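Local coordinates for phosphoprotein (Lettuce necrotic yellows virus, PDB 3T4R) that probably serves as a non-catalytic polymerase cofactor, holding the L polymerase on the nucleocapsid template and chaperoning soluble nucleoprotein, at residues 31-43 / 53-65. Residues are numbered along the deposited sequence; the frame is centred on the assembly and turned at random. Where two conformers were deposited one is given.
Sequences DFLVPDDILAMAA and KIQNEIIENHIAL
Ile38 packs as a knob into a hole formed by Ile54, Glu57, Ile58 and Asn61, joining helix 36-41 to the long helix 50-72 in the helical bundle of the phosphoprotein C-terminal domain. The axes of 36-41 and 53-65 run nearly antiparallel (164°), 10.3 Å apart at closest approach. From a CB directed at the partner helix, the Ile38 side chain forks. Ile38 CG2, anti to the backbone N, runs counter to the Ile54 side chain and meets Ile54 CG2 at 3.6 Å and Ile58 CG1 at 4.0 Å. The other branch, CG1, sits anti to the carbonyl carbon and brings Ile38 CD1 to 3.6 Å from Glu57 CB and 3.5 Å from Asn61 ND2. Asn61 ND2 donates to Leu33 O (2.8 Å, N-H...O 168°). The acceptor lies in the amide plane, whereas the donor stands well above the carbonyl plane; the bond is made at the last residue of helix 27-33, two residues before Pro35, the N-cap of the next helix. Leu33 is a second knob, Leu33 CD2 lying 3.6 Å from His62 CA. Val34 also touches Leu12, and Ala42 touches Leu11, of helix 4-14. At the far end Leu65 CD2 makes a CH-pi contact over the Phe32 ring, 3.4 Å from its centroid and 10° off the normal.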
loop_
_atom_site.group_PDB
_atom_site.type_symbol
_atom_site.label_atom_id
_atom_site.label_comp_id
_atom_site.label_asym_id
_atom_site.label_seq_id
_atom_site.Cartn_x
_atom_site.Cartn_y
_atom_site.Cartn_z
ATOM N N ASP A 31 6.486 3.510 0.885
ATOM C CA ASP A 31 6.279 4.288 2.101
ATOM C C ASP A 31 5.106 5.210 1.995
ATOM O O ASP A 31 4.360 5.352 2.930
ATOM C CB ASP A 31 7.520 5.125 2.473
ATOM C CG ASP A 31 8.675 4.296 3.013
ATOM O OD1 ASP A 31 8.492 3.180 3.498
ATOM O OD2 ASP A 31 9.774 4.821 3.047
ATOM N N PHE A 32 4.872 5.784 0.844
ATOM C CA PHE A 32 3.728 6.675 0.647
ATOM C C PHE A 32 2.374 5.903 0.545
ATOM O O PHE A 32 1.338 6.329 1.054
ATOM C CB PHE A 32 3.957 7.455 -0.622
ATOM C CG PHE A 32 2.841 8.370 -0.973
ATOM C CD1 PHE A 32 3.090 9.660 -1.270
ATOM C CD2 PHE A 32 1.515 7.920 -1.008
ATOM C CE1 PHE A 32 2.034 10.486 -1.611
ATOM C CE2 PHE A 32 0.474 8.756 -1.309
ATOM C CZ PHE A 32 0.726 10.016 -1.604
ATOM N N LEU A 33 2.390 4.773 -0.122
ATOM C CA LEU A 33 1.193 4.029 -0.274
ATOM C C LEU A 33 0.764 3.332 1.014
ATOM O O LEU A 33 -0.438 3.196 1.274
ATOM C CB LEU A 33 1.451 2.978 -1.352
ATOM C CG LEU A 33 1.654 3.479 -2.769
ATOM C CD1 LEU A 33 1.871 2.300 -3.653
ATOM C CD2 LEU A 33 0.439 4.172 -3.289
ATOM N N VAL A 34 1.730 2.833 1.747
ATOM C CA VAL A 34 1.536 2.069 3.003
ATOM C C VAL A 34 2.294 2.790 4.122
ATOM O O VAL A 34 3.375 2.439 4.502
ATOM C CB VAL A 34 2.033 0.639 2.871
ATOM C CG1 VAL A 34 1.529 -0.159 4.066
ATOM C CG2 VAL A 34 1.451 -0.041 1.588
ATOM N N PRO A 35 1.722 3.887 4.604
ATOM C CA PRO A 35 2.313 4.525 5.747
ATOM C C PRO A 35 2.323 3.532 6.950
ATOM O O PRO A 35 1.587 2.524 6.872
ATOM C CB PRO A 35 1.354 5.710 5.998
ATOM C CG PRO A 35 0.626 5.911 4.629
ATOM C CD PRO A 35 0.490 4.569 4.095
ATOM N N ASP A 36 3.092 3.788 8.021
ATOM C CA ASP A 36 3.223 2.839 9.143
ATOM C C ASP A 36 1.884 2.552 9.883
ATOM O O ASP A 36 1.715 1.525 10.478
ATOM C CB ASP A 36 4.213 3.376 10.201
ATOM C CG ASP A 36 5.619 3.692 9.624
ATOM O OD1 ASP A 36 5.978 3.067 8.627
ATOM O OD2 ASP A 36 6.371 4.565 10.160
ATOM N N ASP A 37 0.982 3.512 9.903
ATOM C CA ASP A 37 -0.338 3.369 10.508
ATOM C C ASP A 37 -1.156 2.341 9.743
ATOM O O ASP A 37 -1.989 1.674 10.299
ATOM C CB ASP A 37 -1.089 4.718 10.604
ATOM C CG ASP A 37 -1.357 5.406 9.216
ATOM O OD1 ASP A 37 -2.540 5.634 8.839
ATOM O OD2 ASP A 37 -0.383 5.795 8.534
ATOM N N ILE A 38 -0.935 2.253 8.436
ATOM C CA ILE A 38 -1.667 1.278 7.599
ATOM C C ILE A 38 -1.120 -0.139 7.750
ATOM O O ILE A 38 -1.879 -1.097 7.905
ATOM C CB ILE A 38 -1.770 1.752 6.121
ATOM C CG1 ILE A 38 -2.670 3.019 6.066
ATOM C CG2 ILE A 38 -2.306 0.623 5.215
ATOM C CD1 ILE A 38 -2.903 3.525 4.701
ATOM N N LEU A 39 0.208 -0.252 7.780
ATOM C CA LEU A 39 0.839 -1.501 8.078
ATOM C C LEU A 39 0.338 -2.038 9.403
ATOM O O LEU A 39 0.095 -3.204 9.512
ATOM C CB LEU A 39 2.345 -1.322 8.219
ATOM C CG LEU A 39 3.352 -2.422 7.826
ATOM C CD1 LEU A 39 4.508 -2.366 8.692
ATOM C CD2 LEU A 39 2.805 -3.819 7.624
ATOM N N ALA A 40 0.220 -1.162 10.406
ATOM C CA ALA A 40 -0.084 -1.520 11.784
ATOM C C ALA A 40 -1.467 -2.118 11.861
ATOM O O ALA A 40 -1.747 -2.963 12.692
ATOM C CB ALA A 40 -0.004 -0.327 12.618
HETATM N N MSE A 41 -2.314 -1.716 10.923
HETATM C CA MSE A 41 -3.699 -2.222 10.833
HETATM C C MSE A 41 -3.722 -3.735 10.642
HETATM O O MSE A 41 -4.643 -4.424 11.125
HETATM C CB MSE A 41 -4.439 -1.547 9.672
HETATM C CG MSE A 41 -4.867 -0.103 9.947
HETATM SE SE MSE A 41 -5.966 0.664 8.476
HETATM C CE MSE A 41 -6.673 2.234 9.433
ATOM N N ALA A 42 -2.691 -4.234 9.960
ATOM C CA ALA A 42 -2.597 -5.629 9.573
ATOM C C ALA A 42 -1.875 -6.462 10.624
ATOM O O ALA A 42 -1.720 -7.672 10.452
ATOM C CB ALA A 42 -1.859 -5.721 8.277
ATOM N N ALA A 43 -1.415 -5.796 11.684
ATOM C CA ALA A 43 -0.482 -6.377 12.657
ATOM C C ALA A 43 -0.978 -7.700 13.247
ATOM O O ALA A 43 -0.335 -8.753 13.053
ATOM C CB ALA A 43 -0.145 -5.354 13.770
ATOM N N LYS A 53 -10.944 -2.849 4.040
ATOM C CA LYS A 53 -10.668 -1.574 4.732
ATOM C C LYS A 53 -9.306 -0.979 4.339
ATOM O O LYS A 53 -9.211 0.149 3.854
ATOM C CB LYS A 53 -10.740 -1.748 6.254
ATOM C CG LYS A 53 -11.051 -0.415 7.079
ATOM C CD LYS A 53 -10.699 -0.613 8.563
ATOM C CE LYS A 53 -9.656 0.407 9.106
ATOM N NZ LYS A 53 -10.139 1.825 9.263
ATOM N N ILE A 54 -8.268 -1.778 4.519
ATOM C CA ILE A 54 -6.924 -1.401 4.215
ATOM C C ILE A 54 -6.693 -1.149 2.748
ATOM O O ILE A 54 -5.997 -0.176 2.421
ATOM C CB ILE A 54 -5.966 -2.469 4.694
ATOM C CG1 ILE A 54 -6.200 -2.694 6.182
ATOM C CG2 ILE A 54 -4.503 -2.057 4.414
ATOM C CD1 ILE A 54 -5.453 -3.834 6.746
ATOM N N GLN A 55 -7.225 -2.010 1.882
ATOM C CA GLN A 55 -7.160 -1.821 0.432
ATOM C C GLN A 55 -7.726 -0.449 0.082
ATOM O O GLN A 55 -7.121 0.265 -0.718
ATOM C CB GLN A 55 -8.013 -2.846 -0.312
ATOM C CG GLN A 55 -7.435 -4.226 -0.427
ATOM C CD GLN A 55 -8.413 -5.208 -1.053
ATOM O OE1 GLN A 55 -9.620 -4.922 -1.176
ATOM N NE2 GLN A 55 -7.920 -6.372 -1.435
ATOM N N ASN A 56 -8.872 -0.096 0.665
ATOM C CA ASN A 56 -9.464 1.213 0.471
ATOM C C ASN A 56 -8.478 2.349 0.885
ATOM O O ASN A 56 -8.354 3.379 0.192
ATOM C CB ASN A 56 -10.804 1.333 1.221
ATOM C CG ASN A 56 -11.949 0.565 0.529
ATOM O OD1 ASN A 56 -11.949 0.420 -0.710
ATOM N ND2 ASN A 56 -12.971 0.152 1.316
ATOM N N GLU A 57 -7.826 2.187 2.012
ATOM C CA GLU A 57 -6.891 3.212 2.485
ATOM C C GLU A 57 -5.727 3.379 1.506
ATOM O O GLU A 57 -5.298 4.505 1.248
ATOM C CB GLU A 57 -6.342 2.886 3.892
ATOM C CG GLU A 57 -7.370 2.967 4.995
ATOM C CD GLU A 57 -7.203 4.164 5.864
ATOM O OE1 GLU A 57 -6.952 5.272 5.319
ATOM O OE2 GLU A 57 -7.350 4.024 7.106
ATOM N N ILE A 58 -5.192 2.273 1.012
ATOM C CA ILE A 58 -4.033 2.289 0.126
ATOM C C ILE A 58 -4.396 2.902 -1.260
ATOM O O ILE A 58 -3.627 3.690 -1.857
ATOM C CB ILE A 58 -3.513 0.865 -0.049
ATOM C CG1 ILE A 58 -2.763 0.455 1.247
ATOM C CG2 ILE A 58 -2.489 0.763 -1.169
ATOM C CD1 ILE A 58 -2.474 -0.993 1.324
ATOM N N ILE A 59 -5.542 2.516 -1.767
ATOM C CA ILE A 59 -6.147 3.119 -3.012
ATOM C C ILE A 59 -6.325 4.620 -2.883
ATOM O O ILE A 59 -5.935 5.341 -3.760
ATOM C CB ILE A 59 -7.486 2.486 -3.416
ATOM C CG1 ILE A 59 -7.259 0.995 -3.731
ATOM C CG2 ILE A 59 -8.025 3.178 -4.666
ATOM C CD1 ILE A 59 -8.325 0.363 -4.304
ATOM N N GLU A 60 -6.754 5.076 -1.712
ATOM C CA GLU A 60 -6.808 6.507 -1.473
ATOM C C GLU A 60 -5.441 7.185 -1.622
ATOM O O GLU A 60 -5.340 8.250 -2.198
ATOM C CB GLU A 60 -7.430 6.789 -0.123
ATOM C CG GLU A 60 -8.542 7.750 -0.193
ATOM C CD GLU A 60 -9.844 7.097 -0.650
ATOM O OE1 GLU A 60 -10.294 6.171 0.131
ATOM O OE2 GLU A 60 -10.421 7.514 -1.769
ATOM N N ASN A 61 -4.388 6.533 -1.165
ATOM C CA ASN A 61 -3.073 7.073 -1.173
ATOM C C ASN A 61 -2.585 6.986 -2.559
ATOM O O ASN A 61 -1.852 7.809 -2.987
ATOM C CB ASN A 61 -2.153 6.227 -0.304
ATOM C CG ASN A 61 -2.385 6.425 1.191
ATOM O OD1 ASN A 61 -2.978 7.402 1.614
ATOM N ND2 ASN A 61 -1.884 5.501 1.990
ATOM N N HIS A 62 -2.929 5.943 -3.271
ATOM C CA HIS A 62 -2.467 5.829 -4.640
ATOM C C HIS A 62 -3.123 6.866 -5.504
ATOM O O HIS A 62 -2.523 7.318 -6.437
ATOM C CB HIS A 62 -2.757 4.436 -5.177
ATOM C CG HIS A 62 -2.062 4.107 -6.459
ATOM N ND1 HIS A 62 -1.503 2.856 -6.681
ATOM C CD2 HIS A 62 -1.861 4.849 -7.609
ATOM C CE1 HIS A 62 -0.991 2.843 -7.914
ATOM N NE2 HIS A 62 -1.196 4.039 -8.497
ATOM N N ILE A 63 -4.369 7.212 -5.182
ATOM C CA ILE A 63 -5.175 8.239 -5.881
ATOM C C ILE A 63 -4.469 9.574 -5.700
ATOM O O ILE A 63 -4.217 10.260 -6.662
ATOM C CB ILE A 63 -6.660 8.306 -5.314
ATOM C CG1 ILE A 63 -7.528 7.189 -5.836
ATOM C CG2 ILE A 63 -7.314 9.632 -5.533
ATOM C CD1 ILE A 63 -8.619 6.851 -4.848
ATOM N N ALA A 64 -4.122 9.892 -4.458
ATOM C CA ALA A 64 -3.336 11.072 -4.131
ATOM C C ALA A 64 -2.085 11.182 -5.000
ATOM O O ALA A 64 -1.820 12.239 -5.540
ATOM C CB ALA A 64 -2.979 11.106 -2.646
ATOM N N LEU A 65 -1.347 10.082 -5.139
ATOM C CA LEU A 65 -0.072 10.054 -5.819
ATOM C C LEU A 65 -0.284 10.313 -7.261
ATOM O O LEU A 65 0.421 11.135 -7.841
ATOM C CB LEU A 65 0.544 8.691 -5.687
ATOM C CG LEU A 65 2.027 8.507 -5.698
ATOM C CD1 LEU A 65 2.829 9.809 -5.892
ATOM C CD2 LEU A 65 2.356 7.893 -4.357
#